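Pre-mRNA-splicing factor 38 (Chaetomium thermophilum, PDB 5F5T) is probably required for pre-mRNA splicing, as a nuclear member of the PRP38 family of spliceosomal proteins. Local coordinates at residues D63-V68 / E114-L119. Numbering follows the deposited sequence.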
loop_
_atom_site.group_PDB
_atom_site.type_symbol
_atom_site.label_atom_id
_atom_site.label_comp_id
_atom_site.label_asym_id
_atom_site.label_seq_id
_atom_site.Cartn_x
_atom_site.Cartn_y
_atom_site.Cartn_z
ATOM N N ASP A 63 -5.450 10.174 -20.724
ATOM C CA ASP A 63 -4.222 9.613 -21.237
ATOM C C ASP A 63 -3.636 8.683 -20.202
ATOM O O ASP A 63 -2.946 7.749 -20.553
ATOM C CB ASP A 63 -3.217 10.706 -21.590
ATOM C CG ASP A 63 -3.634 11.508 -22.801
ATOM O OD1 ASP A 63 -4.333 10.956 -23.678
ATOM O OD2 ASP A 63 -3.258 12.695 -22.877
ATOM N N ILE A 64 -3.899 8.946 -18.923
ATOM C CA ILE A 64 -3.327 8.120 -17.869
ATOM C C ILE A 64 -3.814 6.681 -18.006
ATOM O O ILE A 64 -3.010 5.752 -18.025
ATOM C CB ILE A 64 -3.677 8.653 -16.468
ATOM C CG1 ILE A 64 -2.827 9.880 -16.141
ATOM C CG2 ILE A 64 -3.457 7.576 -15.416
ATOM C CD1 ILE A 64 -1.342 9.604 -16.162
ATOM N N VAL A 65 -5.127 6.507 -18.138
ATOM C CA VAL A 65 -5.701 5.179 -18.333
ATOM C C VAL A 65 -5.144 4.553 -19.598
ATOM O O VAL A 65 -4.729 3.380 -19.596
ATOM C CB VAL A 65 -7.238 5.212 -18.432
ATOM C CG1 VAL A 65 -7.772 3.828 -18.779
ATOM C CG2 VAL A 65 -7.845 5.690 -17.132
ATOM N N ASP A 66 -5.111 5.339 -20.675
ATOM C CA ASP A 66 -4.584 4.798 -21.932
ATOM C C ASP A 66 -3.139 4.294 -21.782
ATOM O O ASP A 66 -2.800 3.207 -22.251
ATOM C CB ASP A 66 -4.656 5.846 -23.048
ATOM C CG ASP A 66 -6.088 6.179 -23.450
ATOM O OD1 ASP A 66 -6.888 5.242 -23.659
ATOM O OD2 ASP A 66 -6.410 7.380 -23.576
ATOM N N ARG A 67 -2.307 5.074 -21.099
ATOM C CA ARG A 67 -0.906 4.733 -20.871
ATOM C C ARG A 67 -0.767 3.507 -19.987
ATOM O O ARG A 67 0.120 2.691 -20.195
ATOM C CB ARG A 67 -0.143 5.900 -20.228
ATOM C CG ARG A 67 0.022 7.134 -21.104
ATOM C CD ARG A 67 0.601 6.800 -22.461
ATOM N NE ARG A 67 -0.177 7.432 -23.521
ATOM C CZ ARG A 67 0.131 8.591 -24.088
ATOM N NH1 ARG A 67 1.219 9.249 -23.715
ATOM N NH2 ARG A 67 -0.647 9.087 -25.039
ATOM N N VAL A 68 -1.615 3.398 -18.972
ATOM C CA VAL A 68 -1.558 2.235 -18.101
ATOM C C VAL A 68 -1.872 0.965 -18.879
ATOM O O VAL A 68 -1.125 -0.012 -18.807
ATOM C CB VAL A 68 -2.514 2.360 -16.906
ATOM C CG1 VAL A 68 -2.659 1.022 -16.200
ATOM C CG2 VAL A 68 -2.009 3.427 -15.945
ATOM N N GLU A 114 -11.702 -2.182 -11.910
ATOM C CA GLU A 114 -12.463 -3.374 -12.237
ATOM C C GLU A 114 -12.032 -3.864 -13.610
ATOM O O GLU A 114 -11.749 -5.049 -13.787
ATOM C CB GLU A 114 -13.967 -3.101 -12.209
ATOM C CG GLU A 114 -14.787 -4.239 -11.624
ATOM C CD GLU A 114 -14.533 -4.434 -10.138
ATOM O OE1 GLU A 114 -15.001 -3.595 -9.338
ATOM O OE2 GLU A 114 -13.868 -5.424 -9.768
ATOM N N LYS A 115 -11.924 -2.950 -14.573
ATOM C CA LYS A 115 -11.468 -3.382 -15.897
ATOM C C LYS A 115 -9.953 -3.636 -15.982
ATOM O O LYS A 115 -9.515 -4.634 -16.560
ATOM C CB LYS A 115 -11.886 -2.363 -16.962
ATOM C CG LYS A 115 -13.397 -2.230 -17.132
ATOM C CD LYS A 115 -13.767 -1.476 -18.405
ATOM C CE LYS A 115 -13.727 0.032 -18.205
ATOM N NZ LYS A 115 -13.507 0.772 -19.482
ATOM N N PHE A 116 -9.159 -2.735 -15.408
ATOM C CA PHE A 116 -7.701 -2.829 -15.509
ATOM C C PHE A 116 -7.010 -2.839 -14.152
ATOM O O PHE A 116 -6.939 -1.815 -13.457
ATOM C CB PHE A 116 -7.146 -1.679 -16.344
ATOM C CG PHE A 116 -7.920 -1.420 -17.603
ATOM C CD1 PHE A 116 -7.900 -2.328 -18.655
ATOM C CD2 PHE A 116 -8.667 -0.266 -17.736
ATOM C CE1 PHE A 116 -8.618 -2.079 -19.817
ATOM C CE2 PHE A 116 -9.384 -0.011 -18.892
ATOM C CZ PHE A 116 -9.361 -0.920 -19.934
ATOM N N LYS A 117 -6.474 -4.002 -13.801
ATOM C CA LYS A 117 -5.904 -4.223 -12.480
ATOM C C LYS A 117 -4.723 -3.304 -12.178
ATOM O O LYS A 117 -4.572 -2.861 -11.047
ATOM C CB LYS A 117 -5.477 -5.685 -12.314
ATOM C CG LYS A 117 -4.636 -6.231 -13.453
ATOM C CD LYS A 117 -4.610 -7.749 -13.425
ATOM C CE LYS A 117 -3.578 -8.301 -14.375
ATOM N NZ LYS A 117 -3.411 -9.757 -14.134
ATOM N N TYR A 118 -3.868 -3.040 -13.163
ATOM C CA TYR A 118 -2.722 -2.157 -12.938
ATOM C C TYR A 118 -3.175 -0.711 -12.721
ATOM O O TYR A 118 -2.504 0.062 -12.039
ATOM C CB TYR A 118 -1.724 -2.258 -14.093
ATOM C CG TYR A 118 -0.948 -3.552 -14.046
ATOM C CD1 TYR A 118 0.011 -3.765 -13.066
ATOM C CD2 TYR A 118 -1.217 -4.584 -14.937
ATOM C CE1 TYR A 118 0.706 -4.955 -12.993
ATOM C CE2 TYR A 118 -0.528 -5.785 -14.868
ATOM C CZ TYR A 118 0.433 -5.961 -13.893
ATOM O OH TYR A 118 1.124 -7.147 -13.814
ATOM N N LEU A 119 -4.320 -0.345 -13.288
ATOM C CA LEU A 119 -4.886 0.973 -13.025
ATOM C C LEU A 119 -5.282 1.075 -11.551
ATOM O O LEU A 119 -5.081 2.112 -10.913
ATOM C CB LEU A 119 -6.092 1.248 -13.922
ATOM C CG LEU A 119 -6.717 2.636 -13.763
ATOM C CD1 LEU A 119 -5.640 3.711 -13.895
ATOM C CD2 LEU A 119 -7.805 2.852 -14.794
#
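Val65 and Val68, one turn apart on helix 61-71, meet Leu119 in the first turn of helix 117-130; the side-chain contacts between 63-68 and 114-119 are apolar, and no hydrogen bond joins the two segments. Leu119 divides its two methyls between the valines: CD2 packs on Val65 CG2 at 3.7 Å, while CD1 lies 4.2 Å from Val68 CG2. With CG anti to its backbone N (chi1 -177°), the leucine sends this fork across both side chains, obliquely to Val65 and at about a right angle to Val68.

Val68 CG1 also lies against backbone, 3.6 Å from Leu119 N, so the valine rests on the start of the helix itself, where the CA atoms of Val68 and Leu119 come within 6.2 Å. Beside this backbone contact, Tyr118 CB is 4.0 Å from the same Val68 CG1. Leu119 N makes a weak hydrogen bond to Phe116 O, Phe116 being the N-cap residue at the break between helices 102-115 and 117-130.

The aromatic contribution is smaller. Phe116 brings CE2 to 4.2 Å from Val65 CG1 in an oblique approach, and Lys115 CB covers one face of its ring, 3.8 Å above the plane. The Tyr118 ring leads away from the valines, and its OH accepts a hydrogen bond from the backbone N-H of Arg151.

Within the PRP38 family region, the contact joins helix 61-71 to the junction of two successive helices. Tyr108 of helix 102-115 touches both Val65 and Leu119, Leu91 of helix 87-98 packs on Val68, and Leu150 of strand 149-153 lies against Tyr118.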